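Long-range contacts in N-acetylmuramoyl-L-alanine amidase domain-containing protein SAOUHSC_02979 (Staphylococcus aureus, PDB 5T1Q), which probably hydrolyses amide bonds of the bacterial cell wall, this chain being the C-terminal portion with a glucosaminidase-family region and a CHAP domain: residues D274-N279 with F301-F306; A297-E302 with E351-I356; Y312-F317 with I329-V334. All coordinates share one frame; numbering follows the deposited sequence.

The three contacts illustrate how one small domain, here the CHAP part of the chain, ties a metal site and a probable catalytic centre to a common sheet. Contacts 1 and 2 have centres about 8 Å apart and share Phe301 and Glu302, so the strand of contact 2 leads straight into the sodium site of contact 1. Contact 3 lies about 11 Å from contact 2 and about 10 Å from contact 1, centre to centre. Its strand 314-321 pairs with strand 298-301, Phe301 N reaching His314 O at 2.9 Å. His314 and Glu331 of contact 3, with Cys253, are arranged in a way consistent with a Cys-His-Glu triad, and Phe301 packs against that group.

Contact 1: D274-N279 with F301-F306; sequences DAHNWN and FEAGQF. With NA (sodium ion), chain E; NA (sodium ion), chain F.
The carboxylate of Glu302 is gripped at both oxygens, and OE2 takes a hydrogen bond from Asn279 ND2 at 2.8 Å. The bond is almost straight, 174° at the hydrogen, and leaves the amide in its own plane but meets OE2 from above the carboxylate plane. The two side chains cross at about a right angle, and water 3 gives OE2 a second donor. This is a sodium site of the CHAP domain, built where the start of helix 278-284 meets the loop that follows strand 298-301. The backbone oxygen His276 O binds the sodium ion at 2.2 Å. Asn279 OD1 coordinates the same ion at 2.5 Å, so this one amide serves the metal with its oxygen and the carboxylate with its nitrogen. Glu302 OE1 binds the sodium at 2.6 Å; two waters and Asn280 OD1 complete six ligands. With chi1 at 60°, Asn279 CG sits between its backbone N and carbonyl carbon, which brings the amide to the ion, while a bend at chi2 curls the Glu302 chain back toward it.

The loop is shaped as a type II beta turn from Glu302 to Gln305, with Gly304 at a positive phi. Gln305, its chain extended, places its amide beside the start of the turn, OE1 accepting from Glu302 N at 2.8 Å and probably steadying the backbone behind the metal ligand. Beside the site His276 meets the loop directly, its CB 3.6 Å from Ala303 N. Water 1 bridges the same junction: it donates to Glu302 OE1 at 2.8 Å, accepts from Ala303 N and is held weakly by His276 ND1. Further along the loop, the backbone oxygen of Phe306 binds a second sodium ion at 2.6 Å, together with waters 4 and 5.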
loop_
_atom_site.group_PDB
_atom_site.type_symbol
_atom_site.label_atom_id
_atom_site.label_comp_id
_atom_site.label_asym_id
_atom_site.label_seq_id
_atom_site.Cartn_x
_atom_site.Cartn_y
_atom_site.Cartn_z
ATOM N N ASP A 274 5.386 -15.410 -11.468
ATOM C CA ASP A 274 4.202 -14.612 -11.810
ATOM C C ASP A 274 2.943 -15.458 -11.707
ATOM O O ASP A 274 2.989 -16.673 -11.869
ATOM C CB ASP A 274 4.316 -14.025 -13.207
ATOM C CG ASP A 274 5.549 -13.147 -13.370
ATOM O OD1 ASP A 274 5.990 -12.513 -12.380
ATOM O OD2 ASP A 274 6.074 -13.104 -14.490
ATOM N N ALA A 275 1.819 -14.785 -11.500
ATOM C CA ALA A 275 0.549 -15.441 -11.255
ATOM C C ALA A 275 0.180 -16.614 -12.167
ATOM O O ALA A 275 -0.205 -17.666 -11.677
ATOM C CB ALA A 275 -0.572 -14.409 -11.272
ATOM N N HIS A 276 0.290 -16.437 -13.480
ATOM C CA HIS A 276 -0.128 -17.484 -14.399
ATOM C C HIS A 276 0.671 -18.774 -14.270
ATOM O O HIS A 276 0.188 -19.828 -14.699
ATOM C CB HIS A 276 -0.096 -16.999 -15.857
ATOM C CG HIS A 276 1.272 -16.767 -16.382
ATOM N ND1 HIS A 276 1.862 -17.615 -17.287
ATOM C CD2 HIS A 276 2.194 -15.814 -16.098
ATOM C CE1 HIS A 276 3.080 -17.181 -17.562
ATOM N NE2 HIS A 276 3.314 -16.102 -16.840
ATOM N N ASN A 277 1.899 -18.691 -13.743
ATOM C CA ASN A 277 2.712 -19.877 -13.541
ATOM C C ASN A 277 2.395 -20.613 -12.260
ATOM O O ASN A 277 2.958 -21.665 -12.021
ATOM C CB ASN A 277 4.203 -19.525 -13.510
ATOM C CG ASN A 277 4.787 -19.336 -14.885
ATOM O OD1 ASN A 277 4.439 -20.049 -15.824
ATOM N ND2 ASN A 277 5.727 -18.408 -14.999
ATOM N N TRP A 278 1.505 -20.074 -11.435
ATOM C CA TRP A 278 1.214 -20.714 -10.148
ATOM C C TRP A 278 0.631 -22.121 -10.252
ATOM O O TRP A 278 1.072 -23.021 -9.540
ATOM C CB TRP A 278 0.309 -19.819 -9.302
ATOM C CG TRP A 278 1.059 -18.743 -8.552
ATOM C CD1 TRP A 278 2.094 -17.994 -9.005
ATOM C CD2 TRP A 278 0.745 -18.246 -7.250
ATOM N NE1 TRP A 278 2.499 -17.095 -8.025
ATOM C CE2 TRP A 278 1.669 -17.223 -6.951
ATOM C CE3 TRP A 278 -0.234 -18.568 -6.302
ATOM C CZ2 TRP A 278 1.657 -16.532 -5.744
ATOM C CZ3 TRP A 278 -0.231 -17.892 -5.086
ATOM C CH2 TRP A 278 0.703 -16.886 -4.823
ATOM N N ASN A 279 -0.337 -22.313 -11.153
ATOM C CA ASN A 279 -0.992 -23.613 -11.266
ATOM C C ASN A 279 -0.070 -24.730 -11.770
ATOM O O ASN A 279 -0.037 -25.805 -11.180
ATOM C CB ASN A 279 -2.323 -23.534 -12.048
ATOM C CG ASN A 279 -2.160 -23.022 -13.460
ATOM O OD1 ASN A 279 -1.182 -22.333 -13.787
ATOM N ND2 ASN A 279 -3.125 -23.331 -14.305
ATOM N N PHE A 301 -5.839 -17.445 -12.876
ATOM C CA PHE A 301 -6.289 -17.012 -14.186
ATOM C C PHE A 301 -5.056 -17.074 -15.093
ATOM O O PHE A 301 -4.042 -16.403 -14.802
ATOM C CB PHE A 301 -6.727 -15.531 -14.162
ATOM C CG PHE A 301 -8.015 -15.257 -13.423
ATOM C CD1 PHE A 301 -8.045 -15.215 -12.039
ATOM C CD2 PHE A 301 -9.184 -14.988 -14.122
ATOM C CE1 PHE A 301 -9.223 -14.937 -11.360
ATOM C CE2 PHE A 301 -10.376 -14.720 -13.447
ATOM C CZ PHE A 301 -10.393 -14.676 -12.072
ATOM N N GLU A 302 -5.126 -17.827 -16.193
ATOM C CA GLU A 302 -4.007 -17.893 -17.147
ATOM C C GLU A 302 -3.798 -16.513 -17.814
ATOM O O GLU A 302 -4.657 -15.632 -17.732
ATOM C CB GLU A 302 -4.259 -18.956 -18.236
ATOM C CG GLU A 302 -4.421 -20.403 -17.740
ATOM C CD GLU A 302 -3.118 -21.039 -17.249
ATOM O OE1 GLU A 302 -2.071 -20.361 -17.206
ATOM O OE2 GLU A 302 -3.118 -22.253 -16.927
ATOM N N ALA A 303 -2.622 -16.309 -18.388
ATOM C CA ALA A 303 -2.302 -15.079 -19.114
ATOM C C ALA A 303 -3.419 -14.763 -20.120
ATOM O O ALA A 303 -3.793 -15.607 -20.910
ATOM C CB ALA A 303 -0.975 -15.251 -19.841
ATOM N N GLY A 304 -3.994 -13.572 -20.024
ATOM C CA GLY A 304 -5.086 -13.158 -20.905
ATOM C C GLY A 304 -6.455 -13.787 -20.661
ATOM O O GLY A 304 -7.387 -13.475 -21.372
ATOM N N GLN A 305 -6.611 -14.637 -19.656
ATOM C CA GLN A 305 -7.894 -15.320 -19.452
ATOM C C GLN A 305 -8.967 -14.470 -18.769
ATOM O O GLN A 305 -8.752 -14.001 -17.677
ATOM C CB GLN A 305 -7.677 -16.590 -18.646
ATOM C CG GLN A 305 -8.924 -17.453 -18.449
ATOM C CD GLN A 305 -8.625 -18.720 -17.676
ATOM O OE1 GLN A 305 -7.684 -18.775 -16.887
ATOM N NE2 GLN A 305 -9.411 -19.748 -17.911
ATOM N N PHE A 306 -10.126 -14.326 -19.415
ATOM C CA PHE A 306 -11.275 -13.536 -18.889
ATOM C C PHE A 306 -10.873 -12.125 -18.426
ATOM O O PHE A 306 -11.231 -11.677 -17.322
ATOM C CB PHE A 306 -11.995 -14.274 -17.737
ATOM C CG PHE A 306 -12.352 -15.710 -18.042
ATOM C CD1 PHE A 306 -12.825 -16.088 -19.295
ATOM C CD2 PHE A 306 -12.301 -16.663 -17.045
ATOM C CE1 PHE A 306 -13.166 -17.408 -19.558
ATOM C CE2 PHE A 306 -12.653 -17.977 -17.293
ATOM C CZ PHE A 306 -13.086 -18.354 -18.554
HETATM NA NA NA E . -0.159 -21.624 -15.914
HETATM NA NA NA F . -10.333 -10.737 -15.008
HETATM O O HOH W 1 -0.865 -18.489 -18.946
HETATM O O HOH W 2 1.259 -20.744 -17.464
HETATM O O HOH W 3 -1.045 -23.595 -17.296
HETATM O O HOH W 4 -8.244 -9.893 -13.414
HETATM O O HOH W 5 -10.751 -8.445 -14.689
#

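Contact 2: A297-E302 with E351-I356; sequences AAVVFE and EELSYI. With NA (sodium ion), chain E.
Val299 and Tyr355 lie side by side, and here the packing is dense: Val299 CG2 comes within 3.4 Å of Tyr355 CE2. The same methyl also meets Leu353 CD1 at 3.6 Å, because a chi1 of 55° sets CG1 between the backbone N and the carbonyl carbon and so leaves CG2 anti to the N, wedged between leucine and tyrosine. Leu353 in turn packs on Phe301, its CD2 over one face of the ring, 4.1 Å from the centroid in a CH-pi contact. Strands 298-301 and 354-357 are antiparallel neighbours in the central sheet of the CHAP domain, with Val299 and Tyr355 forming a non-hydrogen-bonded pair between two hydrogen-bonded ones. On the other face of the sheet Val300 CG2 touches Ile356 CD1 at 3.8 Å, beneath Trp278 of helix 278-284.

The backbone grip slackens in one direction. Ile356 N to Ala298 O and Val300 N to Ser354 O are both 2.8 Å, whereas Ser354 N to Val300 O is weak at 3.4 Å. Beyond it the strand gives way to a loop, and Glu351 and Glu352 lie on the exposed side and do not touch segment 297-302. Tyr355 sends its hydroxyl past this loop to the end of helix 347-350, where OH is hydrogen-bonded to Ala350 O.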
loop_
_atom_site.group_PDB
_atom_site.type_symbol
_atom_site.label_atom_id
_atom_site.label_comp_id
_atom_site.label_asym_id
_atom_site.label_seq_id
_atom_site.Cartn_x
_atom_site.Cartn_y
_atom_site.Cartn_z
ATOM N N ALA A 297 -8.746 -21.749 -1.479
ATOM C CA ALA A 297 -7.732 -22.130 -2.411
ATOM C C ALA A 297 -7.285 -20.860 -3.108
ATOM O O ALA A 297 -7.991 -19.848 -3.081
ATOM C CB ALA A 297 -8.297 -23.106 -3.430
ATOM N N ALA A 298 -6.089 -20.895 -3.678
ATOM C CA ALA A 298 -5.624 -19.813 -4.542
ATOM C C ALA A 298 -6.277 -20.104 -5.902
ATOM O O ALA A 298 -6.258 -21.253 -6.348
ATOM C CB ALA A 298 -4.114 -19.837 -4.676
ATOM N N VAL A 299 -6.883 -19.106 -6.536
ATOM C CA VAL A 299 -7.505 -19.322 -7.842
ATOM C C VAL A 299 -6.673 -18.612 -8.900
ATOM O O VAL A 299 -6.384 -17.412 -8.794
ATOM C CB VAL A 299 -9.002 -18.942 -7.882
ATOM C CG1 VAL A 299 -9.232 -17.508 -7.434
ATOM C CG2 VAL A 299 -9.579 -19.175 -9.271
ATOM N N VAL A 300 -6.268 -19.375 -9.913
ATOM C CA VAL A 300 -5.421 -18.842 -10.955
ATOM C C VAL A 300 -6.141 -18.609 -12.285
ATOM O O VAL A 300 -6.901 -19.463 -12.745
ATOM C CB VAL A 300 -4.254 -19.795 -11.205
ATOM C CG1 VAL A 300 -3.371 -19.281 -12.341
ATOM C CG2 VAL A 300 -3.464 -20.004 -9.922
ATOM N N PHE A 301 -5.839 -17.445 -12.876
ATOM C CA PHE A 301 -6.289 -17.012 -14.186
ATOM C C PHE A 301 -5.056 -17.074 -15.093
ATOM O O PHE A 301 -4.042 -16.403 -14.802
ATOM C CB PHE A 301 -6.727 -15.531 -14.162
ATOM C CG PHE A 301 -8.015 -15.257 -13.423
ATOM C CD1 PHE A 301 -8.045 -15.215 -12.039
ATOM C CD2 PHE A 301 -9.184 -14.988 -14.122
ATOM C CE1 PHE A 301 -9.223 -14.937 -11.360
ATOM C CE2 PHE A 301 -10.376 -14.720 -13.447
ATOM C CZ PHE A 301 -10.393 -14.676 -12.072
ATOM N N GLU A 302 -5.126 -17.827 -16.193
ATOM C CA GLU A 302 -4.007 -17.893 -17.147
ATOM C C GLU A 302 -3.798 -16.513 -17.814
ATOM O O GLU A 302 -4.657 -15.632 -17.732
ATOM C CB GLU A 302 -4.259 -18.956 -18.236
ATOM C CG GLU A 302 -4.421 -20.403 -17.740
ATOM C CD GLU A 302 -3.118 -21.039 -17.249
ATOM O OE1 GLU A 302 -2.071 -20.361 -17.206
ATOM O OE2 GLU A 302 -3.118 -22.253 -16.927
ATOM N N GLU A 351 -15.493 -22.626 -13.294
ATOM C CA GLU A 351 -15.135 -24.012 -13.609
ATOM C C GLU A 351 -13.957 -24.132 -14.583
ATOM O O GLU A 351 -13.437 -25.229 -14.800
ATOM C CB GLU A 351 -16.381 -24.755 -14.112
ATOM C CG GLU A 351 -17.392 -24.902 -12.981
ATOM C CD GLU A 351 -18.772 -25.331 -13.419
ATOM O OE1 GLU A 351 -19.730 -25.017 -12.674
ATOM O OE2 GLU A 351 -18.906 -25.978 -14.483
ATOM N N GLU A 352 -13.530 -23.005 -15.142
ATOM C CA GLU A 352 -12.417 -22.972 -16.105
ATOM C C GLU A 352 -11.129 -22.488 -15.503
ATOM O O GLU A 352 -10.112 -22.403 -16.200
ATOM C CB GLU A 352 -12.764 -22.065 -17.293
ATOM C CG GLU A 352 -14.011 -22.472 -18.047
ATOM C CD GLU A 352 -13.921 -23.876 -18.565
ATOM O OE1 GLU A 352 -12.789 -24.350 -18.785
ATOM O OE2 GLU A 352 -14.976 -24.522 -18.729
ATOM N N LEU A 353 -11.164 -22.137 -14.220
ATOM C CA LEU A 353 -9.980 -21.672 -13.529
ATOM C C LEU A 353 -9.324 -22.830 -12.783
ATOM O O LEU A 353 -9.902 -23.913 -12.680
ATOM C CB LEU A 353 -10.376 -20.558 -12.572
ATOM C CG LEU A 353 -11.080 -19.382 -13.234
ATOM C CD1 LEU A 353 -11.537 -18.391 -12.188
ATOM C CD2 LEU A 353 -10.182 -18.698 -14.259
ATOM N N SER A 354 -8.092 -22.609 -12.305
ATOM C CA SER A 354 -7.355 -23.600 -11.520
ATOM C C SER A 354 -7.329 -23.189 -10.076
ATOM O O SER A 354 -7.119 -22.015 -9.771
ATOM C CB SER A 354 -5.925 -23.747 -12.009
ATOM O OG SER A 354 -5.904 -24.372 -13.241
ATOM N N TYR A 355 -7.549 -24.160 -9.195
ATOM C CA TYR A 355 -7.577 -23.941 -7.744
ATOM C C TYR A 355 -6.447 -24.707 -7.078
ATOM O O TYR A 355 -6.348 -25.910 -7.239
ATOM C CB TYR A 355 -8.915 -24.375 -7.196
ATOM C CG TYR A 355 -10.040 -23.601 -7.850
ATOM C CD1 TYR A 355 -10.586 -24.024 -9.076
ATOM C CD2 TYR A 355 -10.514 -22.416 -7.292
ATOM C CE1 TYR A 355 -11.577 -23.286 -9.714
ATOM C CE2 TYR A 355 -11.510 -21.685 -7.915
ATOM C CZ TYR A 355 -12.031 -22.119 -9.132
ATOM O OH TYR A 355 -13.027 -21.412 -9.744
ATOM N N ILE A 356 -5.592 -23.997 -6.344
ATOM C CA ILE A 356 -4.468 -24.610 -5.651
ATOM C C ILE A 356 -4.774 -24.710 -4.168
ATOM O O ILE A 356 -5.015 -23.690 -3.509
ATOM C CB ILE A 356 -3.186 -23.762 -5.815
ATOM C CG1 ILE A 356 -2.866 -23.519 -7.299
ATOM C CG2 ILE A 356 -1.996 -24.436 -5.126
ATOM C CD1 ILE A 356 -1.818 -22.442 -7.533
HETATM NA NA NA E . -0.159 -21.624 -15.914
HETATM O O HOH W 3 -1.045 -23.595 -17.296
HETATM O O HOH W 2 1.259 -20.744 -17.464
#

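Contact 3: Y312-F317 with I329-V334; sequences YGHVAF and ISESNV
With CG swung anti to the backbone N (chi1 -178°), His314 sends its ring across to Glu331, whose CG stands between its own backbone N and carbonyl carbon (chi1 54°) before the chain runs on extended. NE2 of His314 thereby donates to Glu331 OE1 at 2.7 Å. The bond is bent, 142° at the hydrogen; it reaches the oxygen on its anti side, with ring and carboxylate planes steeply inclined to each other. The other carboxylate oxygen, OE2, is held in a salt bridge by Arg343, a second-shell residue that probably sets the orientation of the first. Val334 also presses on the ring, CG1 to His314 CE1 being 3.4 Å.

These residues sit on the hairpin of strands 314-321 and 327-332 in the CHAP domain. His314 also touches Cys253 of helix 253-262, consistent with a papain-like Cys-His-Glu triad. Phe317 and Ser330 form a hydrogen-bonded antiparallel pair, with Phe317 N to Ser330 O at 2.9 Å and Ser330 N to Phe317 O at 3.0 Å. Next to it Ala316 faces the partner strand, its CB 3.4 Å from Ser330 O and 3.9 Å from Ile329 CD1. Toward the histidine the strands diverge, and water 6 fills in for the direct bond, donating to Val315 O at 2.8 Å and accepting from Ser332 N at 3.3 Å.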
loop_
_atom_site.group_PDB
_atom_site.type_symbol
_atom_site.label_atom_id
_atom_site.label_comp_id
_atom_site.label_asym_id
_atom_site.label_seq_id
_atom_site.Cartn_x
_atom_site.Cartn_y
_atom_site.Cartn_z
ATOM N N TYR A 312 0.988 -11.646 -17.543
ATOM C CA TYR A 312 1.112 -12.228 -16.193
ATOM C C TYR A 312 -0.064 -13.036 -15.671
ATOM O O TYR A 312 0.094 -13.761 -14.705
ATOM C CB TYR A 312 1.392 -11.143 -15.146
ATOM C CG TYR A 312 2.693 -10.386 -15.274
ATOM C CD1 TYR A 312 3.882 -11.035 -15.586
ATOM C CD2 TYR A 312 2.757 -9.040 -14.940
ATOM C CE1 TYR A 312 5.083 -10.340 -15.649
ATOM C CE2 TYR A 312 3.954 -8.340 -14.992
ATOM C CZ TYR A 312 5.111 -8.993 -15.348
ATOM O OH TYR A 312 6.298 -8.299 -15.417
ATOM N N GLY A 313 -1.237 -12.907 -16.269
ATOM C CA GLY A 313 -2.411 -13.569 -15.726
ATOM C C GLY A 313 -2.741 -12.918 -14.385
ATOM O O GLY A 313 -2.375 -11.773 -14.127
ATOM N N HIS A 314 -3.374 -13.669 -13.510
ATOM C CA HIS A 314 -3.783 -13.136 -12.238
ATOM C C HIS A 314 -4.006 -14.255 -11.248
ATOM O O HIS A 314 -4.222 -15.394 -11.642
ATOM C CB HIS A 314 -5.076 -12.326 -12.451
ATOM C CG HIS A 314 -5.593 -11.673 -11.218
ATOM N ND1 HIS A 314 -4.891 -10.692 -10.555
ATOM C CD2 HIS A 314 -6.756 -11.826 -10.546
ATOM C CE1 HIS A 314 -5.589 -10.292 -9.500
ATOM N NE2 HIS A 314 -6.720 -10.969 -9.468
ATOM N N VAL A 315 -3.922 -13.932 -9.966
ATOM C CA VAL A 315 -4.195 -14.882 -8.910
ATOM C C VAL A 315 -5.012 -14.181 -7.814
ATOM O O VAL A 315 -4.798 -13.005 -7.506
ATOM C CB VAL A 315 -2.910 -15.591 -8.399
ATOM C CG1 VAL A 315 -1.965 -14.624 -7.687
ATOM C CG2 VAL A 315 -3.251 -16.746 -7.489
ATOM N N ALA A 316 -5.962 -14.916 -7.245
ATOM C CA ALA A 316 -6.863 -14.401 -6.218
ATOM C C ALA A 316 -7.122 -15.477 -5.190
ATOM O O ALA A 316 -6.709 -16.624 -5.375
ATOM C CB ALA A 316 -8.170 -13.949 -6.843
ATOM N N PHE A 317 -7.778 -15.105 -4.097
ATOM C CA PHE A 317 -8.086 -16.026 -3.010
ATOM C C PHE A 317 -9.580 -16.323 -2.983
ATOM O O PHE A 317 -10.386 -15.398 -3.028
ATOM C CB PHE A 317 -7.640 -15.403 -1.680
ATOM C CG PHE A 317 -7.925 -16.262 -0.475
ATOM C CD1 PHE A 317 -7.065 -17.281 -0.121
ATOM C CD2 PHE A 317 -9.055 -16.054 0.300
ATOM C CE1 PHE A 317 -7.314 -18.085 0.987
ATOM C CE2 PHE A 317 -9.324 -16.862 1.402
ATOM C CZ PHE A 317 -8.442 -17.874 1.750
ATOM N N ILE A 329 -14.229 -14.048 -4.612
ATOM C CA ILE A 329 -12.791 -13.952 -4.500
ATOM C C ILE A 329 -12.356 -12.595 -3.963
ATOM O O ILE A 329 -13.076 -11.615 -4.116
ATOM C CB ILE A 329 -12.090 -14.168 -5.868
ATOM C CG1 ILE A 329 -12.516 -13.120 -6.900
ATOM C CG2 ILE A 329 -12.400 -15.549 -6.402
ATOM C CD1 ILE A 329 -11.751 -13.157 -8.208
ATOM N N SER A 330 -11.172 -12.561 -3.343
ATOM C CA SER A 330 -10.559 -11.330 -2.891
ATOM C C SER A 330 -9.186 -11.258 -3.593
ATOM O O SER A 330 -8.551 -12.287 -3.893
ATOM C CB SER A 330 -10.455 -11.252 -1.359
ATOM O OG SER A 330 -9.597 -12.244 -0.830
ATOM N N GLU A 331 -8.722 -10.047 -3.836
ATOM C CA GLU A 331 -7.507 -9.846 -4.614
ATOM C C GLU A 331 -6.980 -8.443 -4.367
ATOM O O GLU A 331 -7.655 -7.645 -3.736
ATOM C CB GLU A 331 -7.854 -10.032 -6.093
ATOM C CG GLU A 331 -9.020 -9.147 -6.518
ATOM C CD GLU A 331 -9.706 -9.572 -7.796
ATOM O OE1 GLU A 331 -9.162 -10.413 -8.552
ATOM O OE2 GLU A 331 -10.815 -9.039 -8.059
ATOM N N SER A 332 -5.773 -8.159 -4.850
ATOM C CA SER A 332 -5.173 -6.850 -4.692
ATOM C C SER A 332 -4.773 -6.282 -6.038
ATOM O O SER A 332 -4.543 -7.018 -6.993
ATOM C CB SER A 332 -3.920 -6.936 -3.820
ATOM O OG SER A 332 -2.913 -7.718 -4.474
ATOM N N ASN A 333 -4.683 -4.958 -6.073
ATOM C CA ASN A 333 -4.255 -4.180 -7.223
ATOM C C ASN A 333 -4.994 -4.369 -8.561
ATOM O O ASN A 333 -4.390 -4.217 -9.615
ATOM C CB ASN A 333 -2.713 -4.236 -7.368
ATOM C CG ASN A 333 -1.996 -3.395 -6.296
ATOM O OD1 ASN A 333 -2.402 -3.362 -5.132
ATOM N ND2 ASN A 333 -0.952 -2.706 -6.687
ATOM N N VAL A 334 -6.302 -4.660 -8.515
ATOM C CA VAL A 334 -7.116 -4.690 -9.745
ATOM C C VAL A 334 -8.078 -3.492 -9.761
ATOM O O VAL A 334 -8.367 -2.957 -10.817
ATOM C CB VAL A 334 -7.916 -6.005 -9.973
ATOM C CG1 VAL A 334 -7.016 -7.208 -9.814
ATOM C CG2 VAL A 334 -9.126 -6.110 -9.062
HETATM O O HOH W 6 -4.622 -11.159 -5.432
#